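Local coordinates for chitin-binding type-4 domain-containing protein (Photorhabdus laumondii subsp. laumondii, PDB 6T5Z) that is a copper-dependent lytic polysaccharide monooxygenase of family AA10 that probably cleaves chitin oxidatively, at residues 70-84 with 162-174. Residues are numbered along the deposited sequence; the frame is centred on the assembly and turned at random.
Sequences WKKIPITAGEIEFQW and AFYQVIDTTISPA
Asp168 meets the start of 70-84 with its whole side chain. Its CB rests 3.5 Å from Lys71 O. With CG anti to the carbonyl carbon (chi1 -61°), the carboxylate lies beside Trp70. Its plane is 17° from the indole's; CG lies against Trp70 CB, OD1 is 3.3 Å from that same CB, and OD2 sits near Trp70 CD1. OD1 also accepts a bond from a water that donates to Lys71 O as well, while OD2 forms a salt bridge with Arg10 and a hydrogen bond with Tyr147. A short acid suits this buried place.

Strand 73-76 pairs in parallel with strand 162-172 through five backbone hydrogen bonds, beginning with Ile73 N to Asp168 O (2.8 Å). Ile75 and Ile171 turn apolar branches to one face: CD1 of Ile75 reaches CG1 of Ile171 at 3.7 Å and touches CB of Thr169, whose hydroxyl bonds to His148 O. On the other face, Lys72 offers aliphatic CB and CD to Thr170 OG1 and its NZ to Trp70 O and Glu67 O.

At Gly78 a CB would jam against the preceding carbonyl. Strand 79-84 then crosses the face carrying Ile75 and Ile171, in the beta-sandwich core typical of these enzymes. Phe82 CD2 packs on Ile167 CD1 (3.8 Å), and Trp84 CH2 on Gln165 CG (3.6 Å), near Phe163, which adjoins the copper site. Backbone bonds thus set the register, and Arg10 probably balances Asp168's buried charge.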
loop_
_atom_site.group_PDB
_atom_site.type_symbol
_atom_site.label_atom_id
_atom_site.label_comp_id
_atom_site.label_asym_id
_atom_site.label_seq_id
_atom_site.Cartn_x
_atom_site.Cartn_y
_atom_site.Cartn_z
ATOM N N TRP A 70 4.424 -6.949 11.769
ATOM C CA TRP A 70 4.358 -5.567 11.333
ATOM C C TRP A 70 3.635 -4.691 12.344
ATOM O O TRP A 70 2.655 -5.110 12.964
ATOM C CB TRP A 70 3.659 -5.466 9.974
ATOM C CG TRP A 70 4.348 -6.286 8.911
ATOM C CD1 TRP A 70 3.836 -7.365 8.245
ATOM C CD2 TRP A 70 5.686 -6.113 8.426
ATOM N NE1 TRP A 70 4.763 -7.861 7.363
ATOM C CE2 TRP A 70 5.905 -7.105 7.448
ATOM C CE3 TRP A 70 6.713 -5.201 8.708
ATOM C CZ2 TRP A 70 7.115 -7.216 6.755
ATOM C CZ3 TRP A 70 7.913 -5.311 8.015
ATOM C CH2 TRP A 70 8.105 -6.320 7.065
ATOM N N LYS A 71 4.130 -3.464 12.489
ATOM C CA LYS A 71 3.447 -2.472 13.300
ATOM C C LYS A 71 2.171 -2.045 12.585
ATOM O O LYS A 71 2.195 -1.749 11.390
ATOM C CB LYS A 71 4.363 -1.275 13.526
ATOM C CG LYS A 71 3.672 -0.058 14.102
ATOM C CD LYS A 71 3.400 -0.225 15.580
ATOM C CE LYS A 71 2.832 1.071 16.171
ATOM N NZ LYS A 71 1.557 1.490 15.510
ATOM N N LYS A 72 1.059 -2.028 13.312
ATOM C CA LYS A 72 -0.249 -1.772 12.733
ATOM C C LYS A 72 -0.741 -0.385 13.130
ATOM O O LYS A 72 -0.705 -0.015 14.305
ATOM C CB LYS A 72 -1.244 -2.848 13.174
ATOM C CG LYS A 72 -0.791 -4.255 12.784
ATOM C CD LYS A 72 -1.488 -5.376 13.527
ATOM C CE LYS A 72 -0.841 -6.716 13.184
ATOM N NZ LYS A 72 0.518 -6.844 13.827
ATOM N N ILE A 73 -1.226 0.372 12.156
ATOM C CA ILE A 73 -1.819 1.677 12.443
ATOM C C ILE A 73 -3.242 1.446 12.935
ATOM O O ILE A 73 -4.031 0.788 12.238
ATOM C CB ILE A 73 -1.833 2.586 11.196
ATOM C CG1 ILE A 73 -0.443 2.669 10.545
ATOM C CG2 ILE A 73 -2.354 3.963 11.559
ATOM C CD1 ILE A 73 0.644 3.258 11.452
ATOM N N PRO A 74 -3.619 1.962 14.105
ATOM C CA PRO A 74 -5.016 1.847 14.547
ATOM C C PRO A 74 -5.916 2.809 13.787
ATOM O O PRO A 74 -5.641 4.007 13.708
ATOM C CB PRO A 74 -4.953 2.200 16.038
ATOM C CG PRO A 74 -3.691 3.017 16.195
ATOM C CD PRO A 74 -2.733 2.572 15.121
ATOM N N ILE A 75 -7.010 2.278 13.242
ATOM C CA ILE A 75 -7.984 3.081 12.516
ATOM C C ILE A 75 -9.385 2.596 12.861
ATOM O O ILE A 75 -9.598 1.442 13.234
ATOM C CB ILE A 75 -7.764 3.041 10.982
ATOM C CG1 ILE A 75 -7.787 1.612 10.463
ATOM C CG2 ILE A 75 -6.455 3.707 10.595
ATOM C CD1 ILE A 75 -7.810 1.531 8.931
ATOM N N THR A 76 -10.353 3.501 12.753
ATOM C CA THR A 76 -11.751 3.155 12.958
ATOM C C THR A 76 -12.432 3.002 11.606
ATOM O O THR A 76 -12.183 3.783 10.680
ATOM C CB THR A 76 -12.473 4.209 13.802
ATOM O OG1 THR A 76 -11.868 4.276 15.096
ATOM C CG2 THR A 76 -13.948 3.850 13.970
ATOM N N ALA A 77 -13.266 1.974 11.491
ATOM C CA ALA A 77 -13.959 1.705 10.240
ATOM C C ALA A 77 -14.788 2.910 9.816
ATOM O O ALA A 77 -15.280 3.692 10.640
ATOM C CB ALA A 77 -14.853 0.471 10.367
ATOM N N GLY A 78 -14.924 3.063 8.499
ATOM C CA GLY A 78 -15.651 4.169 7.911
ATOM C C GLY A 78 -14.742 4.985 7.013
ATOM O O GLY A 78 -13.895 4.439 6.303
ATOM N N GLU A 79 -14.915 6.297 7.072
ATOM C CA GLU A 79 -14.125 7.176 6.229
ATOM C C GLU A 79 -12.650 7.115 6.619
ATOM O O GLU A 79 -12.293 6.950 7.794
ATOM C CB GLU A 79 -14.665 8.604 6.316
ATOM C CG GLU A 79 -16.043 8.732 5.666
ATOM C CD GLU A 79 -16.564 10.156 5.628
ATOM O OE1 GLU A 79 -16.008 11.017 6.342
ATOM O OE2 GLU A 79 -17.532 10.410 4.885
ATOM N N ILE A 80 -11.791 7.221 5.606
ATOM C CA ILE A 80 -10.339 7.157 5.780
ATOM C C ILE A 80 -9.705 7.987 4.670
ATOM O O ILE A 80 -10.201 8.016 3.539
ATOM C CB ILE A 80 -9.840 5.695 5.765
ATOM C CG1 ILE A 80 -8.327 5.604 5.946
ATOM C CG2 ILE A 80 -10.250 4.991 4.474
ATOM C CD1 ILE A 80 -7.853 4.178 6.283
ATOM N N GLU A 81 -8.616 8.673 4.999
ATOM C CA GLU A 81 -7.852 9.466 4.048
ATOM C C GLU A 81 -6.446 8.903 3.946
ATOM O O GLU A 81 -5.814 8.611 4.971
ATOM C CB GLU A 81 -7.767 10.942 4.478
ATOM C CG GLU A 81 -9.089 11.686 4.483
ATOM C CD GLU A 81 -8.898 13.175 4.676
ATOM O OE1 GLU A 81 -7.751 13.603 4.943
ATOM O OE2 GLU A 81 -9.890 13.919 4.556
ATOM N N PHE A 82 -5.944 8.782 2.721
ATOM C CA PHE A 82 -4.578 8.359 2.452
ATOM C C PHE A 82 -3.777 9.538 1.921
ATOM O O PHE A 82 -4.217 10.227 0.995
ATOM C CB PHE A 82 -4.553 7.208 1.442
ATOM C CG PHE A 82 -5.328 6.008 1.887
ATOM C CD1 PHE A 82 -6.648 5.845 1.509
ATOM C CD2 PHE A 82 -4.747 5.051 2.708
ATOM C CE1 PHE A 82 -7.368 4.753 1.911
ATOM C CE2 PHE A 82 -5.473 3.943 3.122
ATOM C CZ PHE A 82 -6.789 3.790 2.711
ATOM N N GLN A 83 -2.597 9.759 2.486
ATOM C CA GLN A 83 -1.713 10.843 2.068
ATOM C C GLN A 83 -0.446 10.258 1.461
ATOM O O GLN A 83 0.264 9.490 2.126
ATOM C CB GLN A 83 -1.353 11.758 3.237
ATOM C CG GLN A 83 -0.478 12.940 2.850
ATOM C CD GLN A 83 -0.215 13.859 4.030
ATOM O OE1 GLN A 83 -0.822 14.927 4.151
ATOM N NE2 GLN A 83 0.684 13.434 4.925
ATOM N N TRP A 84 -0.156 10.651 0.221
ATOM C CA TRP A 84 1.088 10.318 -0.461
ATOM C C TRP A 84 2.044 11.501 -0.426
ATOM O O TRP A 84 1.638 12.640 -0.672
ATOM C CB TRP A 84 0.843 9.947 -1.925
ATOM C CG TRP A 84 0.212 8.604 -2.202
ATOM C CD1 TRP A 84 -1.103 8.259 -2.062
ATOM C CD2 TRP A 84 0.876 7.444 -2.722
ATOM N NE1 TRP A 84 -1.297 6.955 -2.453
ATOM C CE2 TRP A 84 -0.096 6.436 -2.868
ATOM C CE3 TRP A 84 2.205 7.164 -3.083
ATOM C CZ2 TRP A 84 0.218 5.160 -3.332
ATOM C CZ3 TRP A 84 2.510 5.896 -3.556
ATOM C CH2 TRP A 84 1.523 4.914 -3.675
ATOM N N ALA A 162 3.618 1.310 -11.853
ATOM C CA ALA A 162 2.854 1.851 -10.738
ATOM C C ALA A 162 3.683 1.694 -9.474
ATOM O O ALA A 162 4.610 0.884 -9.422
ATOM C CB ALA A 162 1.509 1.138 -10.560
ATOM N N PHE A 163 3.322 2.440 -8.437
ATOM C CA PHE A 163 3.986 2.311 -7.142
ATOM C C PHE A 163 3.064 1.615 -6.152
ATOM O O PHE A 163 1.866 1.907 -6.097
ATOM C CB PHE A 163 4.425 3.677 -6.615
ATOM C CG PHE A 163 5.565 4.261 -7.399
ATOM C CD1 PHE A 163 5.332 4.917 -8.602
ATOM C CD2 PHE A 163 6.877 4.074 -6.985
ATOM C CE1 PHE A 163 6.385 5.422 -9.349
ATOM C CE2 PHE A 163 7.937 4.582 -7.731
ATOM C CZ PHE A 163 7.690 5.247 -8.912
ATOM N N TYR A 164 3.630 0.694 -5.359
ATOM C CA TYR A 164 2.828 -0.230 -4.553
ATOM C C TYR A 164 3.139 -0.035 -3.076
ATOM O O TYR A 164 4.295 -0.174 -2.659
ATOM C CB TYR A 164 3.082 -1.674 -4.986
ATOM C CG TYR A 164 2.472 -2.011 -6.336
ATOM C CD1 TYR A 164 3.167 -1.771 -7.522
ATOM C CD2 TYR A 164 1.192 -2.557 -6.420
ATOM C CE1 TYR A 164 2.601 -2.080 -8.768
ATOM C CE2 TYR A 164 0.621 -2.867 -7.649
ATOM C CZ TYR A 164 1.329 -2.624 -8.815
ATOM O OH TYR A 164 0.760 -2.947 -10.026
ATOM N N GLN A 165 2.108 0.269 -2.280
ATOM C CA GLN A 165 2.283 0.590 -0.860
ATOM C C GLN A 165 1.293 -0.191 -0.001
ATOM O O GLN A 165 0.139 0.225 0.133
ATOM C CB GLN A 165 2.120 2.094 -0.636
ATOM C CG GLN A 165 3.271 2.926 -1.212
ATOM C CD GLN A 165 4.424 3.094 -0.226
ATOM O OE1 GLN A 165 4.245 3.628 0.865
ATOM N NE2 GLN A 165 5.613 2.656 -0.623
ATOM N N VAL A 166 1.753 -1.297 0.637
ATOM C CA VAL A 166 0.922 -1.985 1.623
ATOM C C VAL A 166 0.981 -1.238 2.953
ATOM O O VAL A 166 2.004 -0.637 3.321
ATOM C CB VAL A 166 1.341 -3.466 1.781
ATOM C CG1 VAL A 166 1.179 -4.227 0.464
ATOM C CG2 VAL A 166 2.789 -3.593 2.283
ATOM N N ILE A 167 -0.151 -1.258 3.662
ATOM C CA ILE A 167 -0.351 -0.585 4.947
ATOM C C ILE A 167 -0.940 -1.601 5.919
ATOM O O ILE A 167 -1.950 -2.245 5.614
ATOM C CB ILE A 167 -1.298 0.631 4.818
ATOM C CG1 ILE A 167 -0.852 1.563 3.695
ATOM C CG2 ILE A 167 -1.372 1.411 6.137
ATOM C CD1 ILE A 167 -1.895 2.632 3.313
ATOM N N ASP A 168 -0.333 -1.730 7.095
ATOM C CA ASP A 168 -0.853 -2.614 8.129
ATOM C C ASP A 168 -1.754 -1.830 9.068
ATOM O O ASP A 168 -1.365 -0.769 9.567
ATOM C CB ASP A 168 0.290 -3.251 8.918
ATOM C CG ASP A 168 1.177 -4.091 8.043
ATOM O OD1 ASP A 168 2.254 -3.600 7.643
ATOM O OD2 ASP A 168 0.777 -5.235 7.742
ATOM N N THR A 169 -2.960 -2.343 9.298
ATOM C CA THR A 169 -3.950 -1.618 10.085
ATOM C C THR A 169 -4.618 -2.556 11.074
ATOM O O THR A 169 -4.781 -3.749 10.811
ATOM C CB THR A 169 -5.049 -0.971 9.199
ATOM O OG1 THR A 169 -5.821 -1.996 8.558
ATOM C CG2 THR A 169 -4.437 -0.081 8.128
ATOM N N THR A 170 -5.006 -1.990 12.218
ATOM C CA THR A 170 -5.922 -2.621 13.164
ATOM C C THR A 170 -7.214 -1.810 13.122
ATOM O O THR A 170 -7.237 -0.655 13.557
ATOM C CB THR A 170 -5.349 -2.661 14.580
ATOM O OG1 THR A 170 -4.225 -3.541 14.617
ATOM C CG2 THR A 170 -6.393 -3.186 15.555
ATOM N N ILE A 171 -8.282 -2.402 12.583
ATOM C CA ILE A 171 -9.540 -1.695 12.329
ATOM C C ILE A 171 -10.532 -1.947 13.466
ATOM O O ILE A 171 -10.914 -3.094 13.737
ATOM C CB ILE A 171 -10.145 -2.110 10.977
ATOM C CG1 ILE A 171 -9.181 -1.739 9.850
ATOM C CG2 ILE A 171 -11.490 -1.431 10.784
ATOM C CD1 ILE A 171 -9.639 -2.143 8.430
ATOM N N SER A 172 -10.972 -0.844 14.140
ATOM C CA SER A 172 -12.047 -1.022 15.109
ATOM C C SER A 172 -13.395 -0.855 14.420
ATOM O O SER A 172 -13.519 -0.037 13.500
ATOM C CB SER A 172 -11.932 -0.012 16.245
ATOM O OG SER A 172 -10.661 -0.095 16.858
ATOM N N PRO A 173 -14.402 -1.622 14.835
ATOM C CA PRO A 173 -15.724 -1.493 14.215
ATOM C C PRO A 173 -16.214 -0.051 14.220
ATOM O O PRO A 173 -15.965 0.707 15.160
ATOM C CB PRO A 173 -16.603 -2.395 15.088
ATOM C CG PRO A 173 -15.651 -3.432 15.603
ATOM C CD PRO A 173 -14.371 -2.688 15.854
ATOM N N ALA A 174 -16.878 0.332 13.134
ATOM C CA ALA A 174 -17.392 1.690 12.978
ATOM C C ALA A 174 -18.156 2.151 14.217
ATOM O O ALA A 174 -19.070 1.476 14.696
ATOM C CB ALA A 174 -18.284 1.774 11.744
ATOM O OXT ALA A 174 -17.872 3.216 14.770
HETATM O O HOH W 1 3.591 -1.754 9.071
#